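Local coordinates for hypothetical protein yxiM (PDB 2O14) that is an uncharacterized member of the GDSL lipolytic enzyme family and probably hydrolyses ester bonds, at residues F109-M114 / A119-Q124. Residues are numbered along the deposited sequence; the frame is centred on the assembly and turned at random.
Sequences FQVINM and AEDTFQ
Q110 sets its CB over one face of the F123 ring, 3.9 Å from the ring centroid and 13° off the normal, a CH-pi contact above the middle of the ring. Only CB sits there; bent at chi2, the chain carries the amide out past the CD1-CE1 side, its plane 30° from that of the phenyl, with Q110 OE1 3.6 Å from F123 CD1. V111 meets the same ring obliquely, CG2 being 3.5 Å from F123 CD2. V111 CG1, anti to the backbone N (chi1 -173°), touches D121, 3.5 Å from OD2. Further along, M114 CB and A119 CB pack 4.1 Å apart, while the selenium of M114 passes beside D121 CB.

No direct hydrogen bond joins the two segments; a water does so instead, donating to Q110 OE1 and, at 2.7 Å, to the carbonyl O of Q124. The buried amide of Q110 is also gripped through NE2, which bonds A105 O and Y227 OH. The D121 carboxylate is held at both oxygens: OD1 accepts from T122 N, 2.7 Å away, and OD2 bonds Y177 OH.

Each segment pairs with a different neighbour, 109-114 with strand 100-105 and 119-124 with strand 87-95. A classic beta bulge sets Q110 and V111 together opposite V103, where the chain turns a corner, and both side chains point toward 119-124. The segments 109-114 and 119-124 run roughly antiparallel but belong to separate sheets, meeting through side chains as in the beta-sandwich of a galactose-binding-like domain.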
loop_
_atom_site.group_PDB
_atom_site.type_symbol
_atom_site.label_atom_id
_atom_site.label_comp_id
_atom_site.label_asym_id
_atom_site.label_seq_id
_atom_site.Cartn_x
_atom_site.Cartn_y
_atom_site.Cartn_z
ATOM N N PHE A 109 9.946 0.207 1.662
ATOM C CA PHE A 109 8.834 0.680 0.846
ATOM C C PHE A 109 7.947 1.619 1.659
ATOM O O PHE A 109 7.748 1.406 2.859
ATOM C CB PHE A 109 7.984 -0.497 0.367
ATOM C CG PHE A 109 8.598 -1.276 -0.757
ATOM C CD1 PHE A 109 8.934 -0.647 -1.951
ATOM C CD2 PHE A 109 8.792 -2.647 -0.646
ATOM C CE1 PHE A 109 9.451 -1.373 -3.027
ATOM C CE2 PHE A 109 9.309 -3.386 -1.715
ATOM C CZ PHE A 109 9.637 -2.745 -2.910
ATOM N N GLN A 110 7.419 2.652 1.007
ATOM C CA GLN A 110 6.523 3.602 1.662
ATOM C C GLN A 110 5.178 3.612 0.923
ATOM O O GLN A 110 4.119 3.672 1.550
ATOM C CB GLN A 110 7.121 5.008 1.653
ATOM C CG GLN A 110 8.456 5.167 2.385
ATOM C CD GLN A 110 8.337 5.040 3.894
ATOM O OE1 GLN A 110 7.308 5.379 4.476
ATOM N NE2 GLN A 110 9.402 4.579 4.537
ATOM N N VAL A 111 5.222 3.567 -0.408
ATOM C CA VAL A 111 4.002 3.545 -1.221
ATOM C C VAL A 111 4.137 2.404 -2.229
ATOM O O VAL A 111 5.166 2.283 -2.893
ATOM C CB VAL A 111 3.782 4.876 -1.998
ATOM C CG1 VAL A 111 2.416 4.855 -2.679
ATOM C CG2 VAL A 111 3.872 6.070 -1.049
ATOM N N ILE A 112 3.102 1.578 -2.354
ATOM C CA ILE A 112 3.171 0.439 -3.260
ATOM C C ILE A 112 2.425 0.557 -4.586
ATOM O O ILE A 112 1.234 0.864 -4.626
ATOM C CB ILE A 112 2.675 -0.863 -2.563
ATOM C CG1 ILE A 112 3.524 -1.166 -1.322
ATOM C CG2 ILE A 112 2.732 -2.028 -3.545
ATOM C CD1 ILE A 112 5.009 -1.407 -1.611
ATOM N N ASN A 113 3.151 0.295 -5.668
ATOM C CA ASN A 113 2.606 0.291 -7.022
ATOM C C ASN A 113 1.693 1.425 -7.473
ATOM O O ASN A 113 0.533 1.190 -7.819
ATOM C CB ASN A 113 1.887 -1.043 -7.278
ATOM C CG ASN A 113 2.839 -2.229 -7.296
ATOM O OD1 ASN A 113 2.446 -3.352 -6.991
ATOM N ND2 ASN A 113 4.095 -1.986 -7.671
HETATM N N MSE A 114 2.212 2.647 -7.483
HETATM C CA MSE A 114 1.444 3.783 -7.974
HETATM C C MSE A 114 1.499 3.605 -9.498
HETATM O O MSE A 114 2.483 3.077 -10.021
HETATM C CB MSE A 114 2.122 5.099 -7.573
HETATM C CG MSE A 114 2.169 5.369 -6.076
HETATM SE SE MSE A 114 3.386 6.843 -5.664
HETATM C CE MSE A 114 4.993 5.988 -6.318
ATOM N N ALA A 119 1.306 10.212 -11.349
ATOM C CA ALA A 119 0.610 9.579 -10.235
ATOM C C ALA A 119 1.009 10.264 -8.939
ATOM O O ALA A 119 2.169 10.622 -8.752
ATOM C CB ALA A 119 0.963 8.108 -10.170
ATOM N N GLU A 120 0.047 10.440 -8.040
ATOM C CA GLU A 120 0.327 11.097 -6.773
ATOM C C GLU A 120 -0.223 10.322 -5.592
ATOM O O GLU A 120 -1.179 9.559 -5.721
ATOM C CB GLU A 120 -0.285 12.496 -6.757
ATOM C CG GLU A 120 0.014 13.332 -7.982
ATOM C CD GLU A 120 -0.546 14.737 -7.859
ATOM O OE1 GLU A 120 0.021 15.541 -7.086
ATOM O OE2 GLU A 120 -1.559 15.032 -8.528
ATOM N N ASP A 121 0.400 10.516 -4.438
ATOM C CA ASP A 121 -0.041 9.883 -3.207
ATOM C C ASP A 121 0.686 10.596 -2.089
ATOM O O ASP A 121 1.644 11.333 -2.339
ATOM C CB ASP A 121 0.306 8.395 -3.166
ATOM C CG ASP A 121 -0.632 7.612 -2.261
ATOM O OD1 ASP A 121 -1.242 8.220 -1.349
ATOM O OD2 ASP A 121 -0.761 6.389 -2.461
ATOM N N THR A 122 0.238 10.372 -0.862
ATOM C CA THR A 122 0.841 11.017 0.291
ATOM C C THR A 122 1.046 10.018 1.422
ATOM O O THR A 122 0.231 9.122 1.621
ATOM C CB THR A 122 -0.066 12.157 0.800
ATOM O OG1 THR A 122 -0.245 13.119 -0.244
ATOM C CG2 THR A 122 0.551 12.839 2.005
ATOM N N PHE A 123 2.138 10.168 2.160
ATOM C CA PHE A 123 2.398 9.278 3.287
ATOM C C PHE A 123 3.146 10.037 4.370
ATOM O O PHE A 123 3.785 11.053 4.103
ATOM C CB PHE A 123 3.204 8.056 2.835
ATOM C CG PHE A 123 4.597 8.379 2.376
ATOM C CD1 PHE A 123 5.662 8.328 3.263
ATOM C CD2 PHE A 123 4.841 8.731 1.051
ATOM C CE1 PHE A 123 6.959 8.618 2.837
ATOM C CE2 PHE A 123 6.133 9.024 0.611
ATOM C CZ PHE A 123 7.193 8.967 1.508
ATOM N N GLN A 124 3.053 9.551 5.598
ATOM C CA GLN A 124 3.733 10.189 6.713
ATOM C C GLN A 124 4.952 9.361 7.074
ATOM O O GLN A 124 4.945 8.142 6.921
ATOM C CB GLN A 124 2.784 10.296 7.898
ATOM C CG GLN A 124 1.568 11.131 7.586
ATOM C CD GLN A 124 0.608 11.231 8.751
ATOM O OE1 GLN A 124 -0.388 11.954 8.681
ATOM N NE2 GLN A 124 0.894 10.505 9.828
HETATM O O HOH W 1 6.413 5.862 7.356
#